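Local coordinates for diaminopimelate decarboxylase (Helicobacter pylori, PDB 2QGH), which catalyses the pyridoxal 5'-phosphate-dependent decarboxylation of meso-diaminopimelate to L-lysine, the last step of bacterial lysine biosynthesis, at residues Q119-N124 with I148-S153; M134-I139 with L189-S194; E290-V295 with R329-S334; L393-A396 with K401-V404. All coordinates share one frame; numbering follows the deposited sequence.

Contact 1: Q119-N124 with I148-S153; sequences QALKLN and IKARIS. With GOL (glycerol), chain D.
Leu121, on the last turn of helix 114-122, packs against Ile148, in the loop just before strand 150-155, and Ala150, the first residue of that strand, on the outside of the parallel alpha/beta barrel that forms the cofactor-binding domain. Followed outward, its side chain first meets Ile148: CB lies 3.6 Å from Ile148 CD1. Ile148 reaches there because its CG1 sits between backbone N and carbonyl carbon (chi1 75°) and the branch then runs out straight. At the tip, Leu121 CD2 rests 3.5 Å from Ala150 CB, the closest apolar approach between the segments. Leu128 of strand 127-130 and Ile142 and Ala143 of helix 133-146 also pack on Leu121. The helix ends in a Schellman motif, with Asn124 at positive phi.

The polar part of the interface is filled by a glycerol, probably from the crystallisation liquor. Its O1 donates to the carbonyl Leu121 O at 2.9 Å, while Arg151 N gives glycerol O2 a nearly straight bond of 3.2 Å (174° at the hydrogen). The glycerol thus bridges the helix end and the strand, which share no direct hydrogen bond here. The approach of its O3 to Arg151 O is too short to be trusted. The Arg151 chain bends at chi3, and glycerol O2 lies over one face of the guanidinium. Arg151 NE is held by Leu126 O, while Arg151 NH2 makes a weak hydrogen bond to Ile125 O and stands 4.0 Å from Asn124 O, too far for a bond.

Contact 2: M134-I139 with L189-S194; sequences MELKTI and LWAKKS
Lys137 lays its aliphatic chain across the six-membered ring of Trp190, the two side chains crossing at about a right angle. Its CG makes an off-centre CH-pi contact 4.2 Å from the centroid of that Trp190 ring, 30° off the normal. CE stays over the same face, nearer the rim, and a bend at chi4 (-78°) brings NZ in obliquely to 3.2 Å from Trp190 CZ2. Lys193 NZ lies over the opposite face of the indole, again toward the rim. Phe133 meets the Trp190 ring edge-to-face and has a cation-pi contact with Lys137.

Farther in, Leu136 and Trp190 run alongside each other, pointing opposite ways, with Leu136 CD2 4.2 Å from Trp190 CE3 and 4.4 Å from Ala191 CB. Ile152 and Leu197 of the barrel strands also pack on Leu136. Pro366 and Tyr297 of the second subunit pack against Met134, Glu135 and Thr138. The axes of helical segments 134-139 and 189-193 come within 11.2 Å and run 10° from parallel: neighbouring outer helices of an alpha/beta (TIM-type) barrel, placed side by side by successive beta-alpha units.

Contact 3: E290-V295 with R329-S334; sequences ELITQV and RVITPS
With chi1 at 177° the Arg329 chain leaves the strand extended, and a turn at chi3 (52°) swings its guanidinium toward Glu290. Glu290 answers with a chain extended beyond CG. NH2 of Arg329 meets OE2 of Glu290 in a salt bridge of 2.6 Å. The two side chains cross at about a right angle and the carboxylate and guanidinium planes stand 90° apart, so this is not the flat, two-pronged pairing with both oxygens and two nitrogens in one plane. OE1 of Glu290 instead lies over one face of the guanidinium, 3.6 Å from Arg329 NH2. Glu373 stands close to this pair: it touches the Glu290 side chain and forms a long, weak ion pair with Arg329 NE, so the guanidinium probably offsets the charge of both carboxylates, Glu290 much more closely than Glu373.

Beside the bridge, the contact is purely apolar. The Ile292 and Ile331 side chains cross at about a right angle, their CD1 atoms 3.5 Å apart, and CG2 of Ile292 follows at 3.9 Å from the same Ile331 CD1, so that one methyl of Ile331 fits against both branches of its partner.

The backbones do not pair. Nearest CA atoms, those of Ile292 and Ile331, are 8.6 Å apart, as expected where another strand intervenes: strand 369-372 runs antiparallel to both 289-299 and 328-330, and its Ala371 touches both isoleucines. Helix 24-30 packs on this side, with Phe28 against Ile292 and Tyr24 against Arg329 and Ile331.

Contact 4: L393-A396 with K401-V404; sequences LELA and KIRV
Leu395 and Val404 belong to the tightly packed part of this beta hairpin, an antiparallel non-hydrogen-bonded pair with CA atoms 4.4 Å apart. CD2 of Leu395 folds over the neighbouring strand to lie 3.5 Å from Val404 CA, and CD1 of Leu393 comes across at about a right angle to 4.1 Å from Val404 CG2. The next pair, which includes the buried Ala396, is equally close-knit and hydrogen-bonded in both directions: Ala396 N gives Arg403 O a bond of 2.8 Å, and Arg403 N returns one of 3.1 Å to Ala396 O. The latter carbonyl also receives a CA-H...O contact from Ile402 CA at 3.4 Å.

The loose side is confined to two long chains. Lys401 is exposed and its chain leads away from the other strand. The Arg403 side chain points to the same face as Ala396 but takes its partners elsewhere, a salt bridge from NH1 to Glu398 and a hydrogen bond from NH2 to Gly421 O of the second subunit.

The hairpin sits at the edge of the large mixed sheet: strand 393-397 pairs in parallel with strand 35-39, whose Phe35 and Leu37 back Leu395, while Leu27 of helix 24-30 touches both Leu395 and Ile402.

In the fold
From the N terminus, the first two contacts cross: the segments come in the order 119-124, 134-139, 148-153, 189-194, so contact 1 closes its loop before contact 2 does. Helix 133-146, strand 150-155 and helix 181-193 are consecutive, and the two contacts touch through Ile152 packed on Leu136 and Ala191. Contact 2 joins the helices of consecutive beta-alpha units, whereas contact 1 reaches from the helix after the third strand to the fifth. Contacts 3 and 4 follow in series in the mixed-sheet domain, their centres about 17 Å apart. Contact 3 spans next-but-one strands, whereas contact 4 closes a short hairpin. Contacts 2 and 3, centres about 53 Å apart, lie on opposite sides of the chain's centre.

Contact 1: Q119-N124 with I148-S153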
loop_
_atom_site.group_PDB
_atom_site.type_symbol
_atom_site.label_atom_id
_atom_site.label_comp_id
_atom_site.label_asym_id
_atom_site.label_seq_id
_atom_site.Cartn_x
_atom_site.Cartn_y
_atom_site.Cartn_z
ATOM N N GLN A 119 20.886 -4.010 -17.636
ATOM C CA GLN A 119 21.645 -3.993 -16.391
ATOM C C GLN A 119 21.853 -5.382 -15.837
ATOM O O GLN A 119 22.912 -5.694 -15.307
ATOM C CB GLN A 119 20.934 -3.130 -15.343
ATOM C CG GLN A 119 20.990 -1.645 -15.635
ATOM C CD GLN A 119 22.418 -1.148 -15.774
ATOM O OE1 GLN A 119 23.192 -1.165 -14.814
ATOM N NE2 GLN A 119 22.779 -0.713 -16.978
ATOM N N ALA A 120 20.836 -6.220 -15.966
ATOM C CA ALA A 120 20.920 -7.576 -15.457
ATOM C C ALA A 120 21.937 -8.395 -16.238
ATOM O O ALA A 120 22.727 -9.135 -15.653
ATOM C CB ALA A 120 19.556 -8.234 -15.516
ATOM N N LEU A 121 21.908 -8.262 -17.559
ATOM C CA LEU A 121 22.823 -8.995 -18.431
ATOM C C LEU A 121 24.272 -8.627 -18.154
ATOM O O LEU A 121 25.167 -9.462 -18.260
ATOM C CB LEU A 121 22.508 -8.703 -19.898
ATOM C CG LEU A 121 21.145 -9.148 -20.427
ATOM C CD1 LEU A 121 21.045 -8.733 -21.891
ATOM C CD2 LEU A 121 20.979 -10.658 -20.279
ATOM N N LYS A 122 24.491 -7.368 -17.800
ATOM C CA LYS A 122 25.828 -6.875 -17.505
ATOM C C LYS A 122 26.320 -7.294 -16.125
ATOM O O LYS A 122 27.510 -7.197 -15.837
ATOM C CB LYS A 122 25.841 -5.351 -17.584
ATOM C CG LYS A 122 25.824 -4.784 -18.988
ATOM C CD LYS A 122 25.196 -3.396 -19.008
ATOM C CE LYS A 122 25.390 -2.654 -17.679
ATOM N NZ LYS A 122 26.823 -2.492 -17.313
ATOM N N LEU A 123 25.401 -7.750 -15.278
ATOM C CA LEU A 123 25.728 -8.158 -13.921
ATOM C C LEU A 123 25.950 -9.660 -13.794
ATOM O O LEU A 123 26.225 -10.179 -12.710
ATOM C CB LEU A 123 24.623 -7.688 -12.977
ATOM C CG LEU A 123 24.526 -6.164 -12.903
ATOM C CD1 LEU A 123 23.279 -5.756 -12.130
ATOM C CD2 LEU A 123 25.790 -5.610 -12.252
ATOM N N ASN A 124 25.818 -10.356 -14.911
ATOM C CA ASN A 124 26.049 -11.795 -14.957
ATOM C C ASN A 124 25.252 -12.634 -13.969
ATOM O O ASN A 124 25.810 -13.508 -13.306
ATOM C CB ASN A 124 27.543 -12.072 -14.767
ATOM C CG ASN A 124 28.405 -11.260 -15.721
ATOM O OD1 ASN A 124 28.230 -11.323 -16.937
ATOM N ND2 ASN A 124 29.339 -10.489 -15.171
ATOM N N ILE A 148 26.681 -10.593 -25.991
ATOM C CA ILE A 148 26.672 -11.749 -25.097
ATOM C C ILE A 148 25.519 -12.702 -25.405
ATOM O O ILE A 148 24.565 -12.342 -26.092
ATOM C CB ILE A 148 26.547 -11.335 -23.616
ATOM C CG1 ILE A 148 25.111 -10.910 -23.314
ATOM C CG2 ILE A 148 27.500 -10.198 -23.307
ATOM C CD1 ILE A 148 24.888 -10.539 -21.870
ATOM N N LYS A 149 25.625 -13.922 -24.890
ATOM C CA LYS A 149 24.595 -14.939 -25.077
ATOM C C LYS A 149 23.865 -14.996 -23.733
ATOM O O LYS A 149 24.377 -15.542 -22.757
ATOM C CB LYS A 149 25.247 -16.292 -25.396
ATOM C CG LYS A 149 24.378 -17.299 -26.154
ATOM C CD LYS A 149 25.226 -18.514 -26.542
ATOM C CE LYS A 149 24.583 -19.357 -27.631
ATOM N NZ LYS A 149 23.365 -20.064 -27.159
ATOM N N ALA A 150 22.673 -14.416 -23.689
ATOM C CA ALA A 150 21.889 -14.364 -22.462
ATOM C C ALA A 150 21.255 -15.682 -22.024
ATOM O O ALA A 150 20.499 -16.300 -22.775
ATOM C CB ALA A 150 20.810 -13.292 -22.594
ATOM N N ARG A 151 21.571 -16.103 -20.802
ATOM C CA ARG A 151 20.995 -17.321 -20.239
ATOM C C ARG A 151 19.564 -16.980 -19.855
ATOM O O ARG A 151 19.333 -16.034 -19.116
ATOM C CB ARG A 151 21.750 -17.774 -18.980
ATOM C CG ARG A 151 23.136 -18.352 -19.236
ATOM C CD ARG A 151 23.709 -19.041 -17.993
ATOM N NE ARG A 151 24.083 -18.092 -16.951
ATOM C CZ ARG A 151 25.194 -17.361 -16.960
ATOM N NH1 ARG A 151 26.060 -17.470 -17.960
ATOM N NH2 ARG A 151 25.439 -16.511 -15.975
ATOM N N ILE A 152 18.596 -17.728 -20.365
ATOM C CA ILE A 152 17.213 -17.448 -20.015
ATOM C C ILE A 152 16.471 -18.700 -19.579
ATOM O O ILE A 152 16.883 -19.821 -19.864
ATOM C CB ILE A 152 16.429 -16.792 -21.193
ATOM C CG1 ILE A 152 16.352 -17.751 -22.379
ATOM C CG2 ILE A 152 17.083 -15.488 -21.612
ATOM C CD1 ILE A 152 15.025 -18.442 -22.498
ATOM N N SER A 153 15.385 -18.484 -18.854
ATOM C CA SER A 153 14.521 -19.553 -18.388
ATOM C C SER A 153 13.155 -19.109 -18.891
ATOM O O SER A 153 12.948 -17.927 -19.137
ATOM C CB SER A 153 14.526 -19.618 -16.858
ATOM O OG SER A 153 13.555 -20.534 -16.371
HETATM C C1 GOL D . 23.686 -12.683 -17.166
HETATM O O1 GOL D . 24.959 -12.258 -17.647
HETATM C C2 GOL D . 22.849 -13.150 -18.344
HETATM O O2 GOL D . 23.517 -14.234 -19.003
HETATM C C3 GOL D . 21.481 -13.605 -17.849
HETATM O O3 GOL D . 20.697 -14.024 -18.965
#

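Contact 2: M134-I139 with L189-S194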
loop_
_atom_site.group_PDB
_atom_site.type_symbol
_atom_site.label_atom_id
_atom_site.label_comp_id
_atom_site.label_asym_id
_atom_site.label_seq_id
_atom_site.Cartn_x
_atom_site.Cartn_y
_atom_site.Cartn_z
ATOM N N MET A 134 7.482 -11.393 -26.555
ATOM C CA MET A 134 7.995 -10.063 -26.873
ATOM C C MET A 134 9.142 -9.696 -25.931
ATOM O O MET A 134 10.031 -8.935 -26.294
ATOM C CB MET A 134 6.881 -9.006 -26.788
ATOM C CG MET A 134 7.286 -7.644 -27.377
ATOM S SD MET A 134 6.008 -6.339 -27.340
ATOM C CE MET A 134 4.771 -7.049 -28.503
ATOM N N GLU A 135 9.121 -10.237 -24.715
ATOM C CA GLU A 135 10.192 -9.975 -23.758
ATOM C C GLU A 135 11.442 -10.703 -24.247
ATOM O O GLU A 135 12.548 -10.183 -24.172
ATOM C CB GLU A 135 9.831 -10.510 -22.368
ATOM C CG GLU A 135 10.783 -10.056 -21.263
ATOM C CD GLU A 135 10.813 -11.012 -20.075
ATOM O OE1 GLU A 135 9.761 -11.610 -19.760
ATOM O OE2 GLU A 135 11.889 -11.153 -19.446
ATOM N N LEU A 136 11.254 -11.924 -24.733
ATOM C CA LEU A 136 12.350 -12.737 -25.232
ATOM C C LEU A 136 13.051 -12.046 -26.403
ATOM O O LEU A 136 14.278 -12.054 -26.495
ATOM C CB LEU A 136 11.824 -14.105 -25.675
ATOM C CG LEU A 136 12.856 -15.205 -25.945
ATOM C CD1 LEU A 136 13.498 -15.655 -24.635
ATOM C CD2 LEU A 136 12.173 -16.383 -26.626
ATOM N N LYS A 137 12.269 -11.453 -27.298
ATOM C CA LYS A 137 12.829 -10.758 -28.453
ATOM C C LYS A 137 13.535 -9.483 -28.003
ATOM O O LYS A 137 14.531 -9.066 -28.595
ATOM C CB LYS A 137 11.719 -10.412 -29.453
ATOM C CG LYS A 137 11.127 -11.618 -30.171
ATOM C CD LYS A 137 9.928 -11.214 -31.019
ATOM C CE LYS A 137 9.448 -12.352 -31.914
ATOM N NZ LYS A 137 10.314 -12.532 -33.117
ATOM N N THR A 138 13.008 -8.870 -26.950
ATOM C CA THR A 138 13.582 -7.646 -26.418
ATOM C C THR A 138 14.941 -7.947 -25.806
ATOM O O THR A 138 15.912 -7.222 -26.036
ATOM C CB THR A 138 12.660 -7.034 -25.361
ATOM O OG1 THR A 138 11.375 -6.796 -25.947
ATOM C CG2 THR A 138 13.222 -5.721 -24.853
ATOM N N ILE A 139 15.005 -9.022 -25.031
ATOM C CA ILE A 139 16.248 -9.429 -24.395
ATOM C C ILE A 139 17.293 -9.755 -25.463
ATOM O O ILE A 139 18.464 -9.374 -25.344
ATOM C CB ILE A 139 16.026 -10.669 -23.510
ATOM C CG1 ILE A 139 15.048 -10.332 -22.382
ATOM C CG2 ILE A 139 17.353 -11.153 -22.944
ATOM C CD1 ILE A 139 14.599 -11.541 -21.560
ATOM N N LEU A 189 12.254 -23.002 -28.869
ATOM C CA LEU A 189 12.905 -23.285 -30.142
ATOM C C LEU A 189 13.552 -22.004 -30.646
ATOM O O LEU A 189 14.657 -22.020 -31.183
ATOM C CB LEU A 189 11.880 -23.801 -31.159
ATOM C CG LEU A 189 11.224 -25.131 -30.773
ATOM C CD1 LEU A 189 10.125 -25.493 -31.760
ATOM C CD2 LEU A 189 12.290 -26.214 -30.727
ATOM N N TRP A 190 12.853 -20.893 -30.436
ATOM C CA TRP A 190 13.317 -19.582 -30.862
ATOM C C TRP A 190 14.604 -19.161 -30.162
ATOM O O TRP A 190 15.498 -18.582 -30.784
ATOM C CB TRP A 190 12.241 -18.548 -30.583
ATOM C CG TRP A 190 12.229 -17.447 -31.559
ATOM C CD1 TRP A 190 11.597 -17.434 -32.772
ATOM C CD2 TRP A 190 12.867 -16.180 -31.421
ATOM N NE1 TRP A 190 11.801 -16.227 -33.397
ATOM C CE2 TRP A 190 12.577 -15.438 -32.589
ATOM C CE3 TRP A 190 13.655 -15.595 -30.426
ATOM C CZ2 TRP A 190 13.046 -14.140 -32.787
ATOM C CZ3 TRP A 190 14.120 -14.308 -30.618
ATOM C CH2 TRP A 190 13.812 -13.591 -31.794
ATOM N N ALA A 191 14.691 -19.441 -28.864
ATOM C CA ALA A 191 15.875 -19.087 -28.091
ATOM C C ALA A 191 17.038 -20.005 -28.457
ATOM O O ALA A 191 18.199 -19.626 -28.326
ATOM C CB ALA A 191 15.579 -19.178 -26.592
ATOM N N LYS A 192 16.722 -21.211 -28.916
ATOM C CA LYS A 192 17.751 -22.172 -29.306
ATOM C C LYS A 192 18.461 -21.692 -30.574
ATOM O O LYS A 192 19.685 -21.658 -30.627
ATOM C CB LYS A 192 17.116 -23.548 -29.542
ATOM C CG LYS A 192 18.085 -24.654 -29.914
ATOM C CD LYS A 192 17.327 -25.963 -30.129
ATOM C CE LYS A 192 18.243 -27.113 -30.531
ATOM N NZ LYS A 192 18.748 -26.985 -31.931
ATOM N N LYS A 193 17.678 -21.312 -31.580
ATOM C CA LYS A 193 18.204 -20.827 -32.858
ATOM C C LYS A 193 19.018 -19.541 -32.700
ATOM O O LYS A 193 20.044 -19.358 -33.357
ATOM C CB LYS A 193 17.058 -20.549 -33.837
ATOM C CG LYS A 193 16.067 -21.684 -34.007
ATOM C CD LYS A 193 15.028 -21.366 -35.087
ATOM C CE LYS A 193 14.100 -20.196 -34.699
ATOM N NZ LYS A 193 14.768 -18.854 -34.680
ATOM N N SER A 194 18.551 -18.648 -31.836
ATOM C CA SER A 194 19.230 -17.381 -31.613
ATOM C C SER A 194 20.642 -17.580 -31.087
ATOM O O SER A 194 20.903 -18.488 -30.305
ATOM C CB SER A 194 18.433 -16.515 -30.636
ATOM O OG SER A 194 19.103 -15.288 -30.405
#

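Contact 3: E290-V295 with R329-S334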
loop_
_atom_site.group_PDB
_atom_site.type_symbol
_atom_site.label_atom_id
_atom_site.label_comp_id
_atom_site.label_asym_id
_atom_site.label_seq_id
_atom_site.Cartn_x
_atom_site.Cartn_y
_atom_site.Cartn_z
ATOM N N GLU A 290 7.838 -9.618 13.681
ATOM C CA GLU A 290 6.661 -9.237 14.433
ATOM C C GLU A 290 6.517 -7.727 14.532
ATOM O O GLU A 290 7.505 -6.997 14.609
ATOM C CB GLU A 290 6.699 -9.876 15.818
ATOM C CG GLU A 290 6.422 -11.364 15.733
ATOM C CD GLU A 290 6.269 -12.030 17.077
ATOM O OE1 GLU A 290 5.691 -13.141 17.117
ATOM O OE2 GLU A 290 6.731 -11.451 18.085
ATOM N N LEU A 291 5.272 -7.273 14.494
ATOM C CA LEU A 291 4.962 -5.855 14.575
ATOM C C LEU A 291 4.558 -5.475 16.004
ATOM O O LEU A 291 3.435 -5.736 16.446
ATOM C CB LEU A 291 3.842 -5.515 13.586
ATOM C CG LEU A 291 3.369 -4.066 13.460
ATOM C CD1 LEU A 291 4.551 -3.105 13.446
ATOM C CD2 LEU A 291 2.546 -3.939 12.190
ATOM N N ILE A 292 5.501 -4.867 16.717
ATOM C CA ILE A 292 5.283 -4.437 18.088
ATOM C C ILE A 292 4.695 -3.035 18.042
ATOM O O ILE A 292 5.302 -2.105 17.502
ATOM C CB ILE A 292 6.614 -4.398 18.888
ATOM C CG1 ILE A 292 7.410 -5.692 18.661
ATOM C CG2 ILE A 292 6.323 -4.190 20.370
ATOM C CD1 ILE A 292 6.648 -6.955 18.972
ATOM N N THR A 293 3.514 -2.893 18.626
ATOM C CA THR A 293 2.802 -1.635 18.641
ATOM C C THR A 293 2.208 -1.401 20.029
ATOM O O THR A 293 1.814 -2.347 20.721
ATOM C CB THR A 293 1.684 -1.665 17.599
ATOM O OG1 THR A 293 0.913 -0.467 17.676
ATOM C CG2 THR A 293 0.792 -2.862 17.832
ATOM N N GLN A 294 2.139 -0.133 20.422
ATOM C CA GLN A 294 1.618 0.250 21.731
ATOM C C GLN A 294 0.148 0.646 21.687
ATOM O O GLN A 294 -0.340 1.138 20.674
ATOM C CB GLN A 294 2.453 1.413 22.280
ATOM C CG GLN A 294 1.878 2.079 23.508
ATOM C CD GLN A 294 2.757 3.200 24.025
ATOM O OE1 GLN A 294 2.372 3.930 24.934
ATOM N NE2 GLN A 294 3.948 3.338 23.453
ATOM N N VAL A 295 -0.555 0.428 22.793
ATOM C CA VAL A 295 -1.971 0.780 22.876
ATOM C C VAL A 295 -2.110 2.262 23.213
ATOM O O VAL A 295 -1.487 2.742 24.150
ATOM C CB VAL A 295 -2.687 -0.024 23.976
ATOM C CG1 VAL A 295 -4.158 0.390 24.053
ATOM C CG2 VAL A 295 -2.560 -1.506 23.699
ATOM N N ARG A 329 -0.723 -11.048 19.952
ATOM C CA ARG A 329 -0.312 -11.504 21.269
ATOM C C ARG A 329 0.046 -10.327 22.179
ATOM O O ARG A 329 0.761 -9.411 21.770
ATOM C CB ARG A 329 0.896 -12.435 21.117
ATOM C CG ARG A 329 1.484 -12.945 22.413
ATOM C CD ARG A 329 2.858 -13.516 22.161
ATOM N NE ARG A 329 3.680 -12.547 21.450
ATOM C CZ ARG A 329 4.932 -12.759 21.065
ATOM N NH1 ARG A 329 5.520 -13.921 21.321
ATOM N NH2 ARG A 329 5.598 -11.809 20.426
ATOM N N VAL A 330 -0.458 -10.349 23.409
ATOM C CA VAL A 330 -0.157 -9.285 24.356
ATOM C C VAL A 330 1.231 -9.533 24.933
ATOM O O VAL A 330 1.536 -10.634 25.390
ATOM C CB VAL A 330 -1.176 -9.241 25.502
ATOM C CG1 VAL A 330 -0.791 -8.146 26.490
ATOM C CG2 VAL A 330 -2.571 -8.991 24.943
ATOM N N ILE A 331 2.072 -8.506 24.901
ATOM C CA ILE A 331 3.433 -8.608 25.406
ATOM C C ILE A 331 3.529 -8.159 26.861
ATOM O O ILE A 331 4.404 -8.611 27.608
ATOM C CB ILE A 331 4.386 -7.751 24.554
ATOM C CG1 ILE A 331 4.343 -8.229 23.100
ATOM C CG2 ILE A 331 5.800 -7.814 25.123
ATOM C CD1 ILE A 331 5.225 -7.438 22.164
ATOM N N THR A 332 2.624 -7.271 27.258
ATOM C CA THR A 332 2.598 -6.747 28.617
ATOM C C THR A 332 1.779 -7.636 29.553
ATOM O O THR A 332 0.573 -7.828 29.358
ATOM C CB THR A 332 2.023 -5.309 28.634
ATOM O OG1 THR A 332 2.949 -4.420 27.998
ATOM C CG2 THR A 332 1.774 -4.838 30.061
ATOM N N PRO A 333 2.429 -8.193 30.588
ATOM C CA PRO A 333 1.726 -9.060 31.540
ATOM C C PRO A 333 0.579 -8.298 32.175
ATOM O O PRO A 333 0.788 -7.510 33.094
ATOM C CB PRO A 333 2.813 -9.419 32.550
ATOM C CG PRO A 333 3.701 -8.199 32.530
ATOM C CD PRO A 333 3.801 -7.912 31.048
ATOM N N SER A 334 -0.631 -8.527 31.675
ATOM C CA SER A 334 -1.809 -7.838 32.191
ATOM C C SER A 334 -3.067 -8.612 31.807
ATOM O O SER A 334 -3.144 -9.826 31.998
ATOM C CB SER A 334 -1.863 -6.408 31.622
ATOM O OG SER A 334 -2.845 -5.603 32.260
#

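Contact 4: L393-A396 with K401-V404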
loop_
_atom_site.group_PDB
_atom_site.type_symbol
_atom_site.label_atom_id
_atom_site.label_comp_id
_atom_site.label_asym_id
_atom_site.label_seq_id
_atom_site.Cartn_x
_atom_site.Cartn_y
_atom_site.Cartn_z
ATOM N N LEU A 393 10.773 1.768 12.286
ATOM C CA LEU A 393 12.102 1.352 12.717
ATOM C C LEU A 393 12.089 -0.177 12.660
ATOM O O LEU A 393 11.122 -0.813 13.077
ATOM C CB LEU A 393 12.323 1.802 14.169
ATOM C CG LEU A 393 13.389 1.114 15.035
ATOM C CD1 LEU A 393 14.758 1.696 14.731
ATOM C CD2 LEU A 393 13.055 1.310 16.521
ATOM N N GLU A 394 13.151 -0.770 12.141
ATOM C CA GLU A 394 13.214 -2.216 12.068
ATOM C C GLU A 394 14.399 -2.698 12.886
ATOM O O GLU A 394 15.525 -2.267 12.666
ATOM C CB GLU A 394 13.325 -2.679 10.608
ATOM C CG GLU A 394 11.999 -2.636 9.860
ATOM C CD GLU A 394 12.070 -3.271 8.475
ATOM O OE1 GLU A 394 12.735 -2.709 7.581
ATOM O OE2 GLU A 394 11.459 -4.340 8.280
ATOM N N LEU A 395 14.123 -3.589 13.838
ATOM C CA LEU A 395 15.146 -4.135 14.725
ATOM C C LEU A 395 15.350 -5.629 14.524
ATOM O O LEU A 395 14.417 -6.350 14.174
ATOM C CB LEU A 395 14.752 -3.888 16.185
ATOM C CG LEU A 395 14.677 -2.428 16.628
ATOM C CD1 LEU A 395 13.989 -2.322 17.984
ATOM C CD2 LEU A 395 16.085 -1.860 16.675
ATOM N N ALA A 396 16.570 -6.093 14.767
ATOM C CA ALA A 396 16.873 -7.510 14.622
ATOM C C ALA A 396 17.473 -8.070 15.901
ATOM O O ALA A 396 18.133 -7.360 16.657
ATOM C CB ALA A 396 17.836 -7.734 13.454
ATOM N N LYS A 401 21.400 -10.129 21.374
ATOM C CA LYS A 401 21.806 -8.864 20.766
ATOM C C LYS A 401 20.657 -8.193 20.009
ATOM O O LYS A 401 20.014 -8.815 19.164
ATOM C CB LYS A 401 22.967 -9.092 19.793
ATOM C CG LYS A 401 24.284 -9.493 20.439
ATOM C CD LYS A 401 24.914 -8.330 21.192
ATOM C CE LYS A 401 26.399 -8.576 21.418
ATOM N NZ LYS A 401 27.115 -8.771 20.124
ATOM N N ILE A 402 20.401 -6.925 20.317
ATOM C CA ILE A 402 19.346 -6.171 19.647
ATOM C C ILE A 402 19.982 -5.012 18.911
ATOM O O ILE A 402 20.556 -4.128 19.533
ATOM C CB ILE A 402 18.322 -5.593 20.647
ATOM C CG1 ILE A 402 17.434 -6.710 21.197
ATOM C CG2 ILE A 402 17.484 -4.508 19.969
ATOM C CD1 ILE A 402 16.439 -7.255 20.202
ATOM N N ARG A 403 19.882 -5.015 17.586
ATOM C CA ARG A 403 20.449 -3.940 16.786
ATOM C C ARG A 403 19.457 -3.460 15.721
ATOM O O ARG A 403 18.596 -4.218 15.267
ATOM C CB ARG A 403 21.747 -4.410 16.127
ATOM C CG ARG A 403 21.548 -5.403 15.008
ATOM C CD ARG A 403 22.794 -6.228 14.788
ATOM N NE ARG A 403 22.688 -7.070 13.602
ATOM C CZ ARG A 403 22.789 -6.617 12.357
ATOM N NH1 ARG A 403 22.677 -7.453 11.337
ATOM N NH2 ARG A 403 23.014 -5.328 12.134
ATOM N N VAL A 404 19.583 -2.193 15.340
ATOM C CA VAL A 404 18.719 -1.587 14.334
ATOM C C VAL A 404 19.148 -1.997 12.932
ATOM O O VAL A 404 20.328 -1.888 12.582
ATOM C CB VAL A 404 18.743 -0.025 14.453
ATOM C CG1 VAL A 404 20.120 0.442 14.864
ATOM C CG2 VAL A 404 18.354 0.626 13.133
#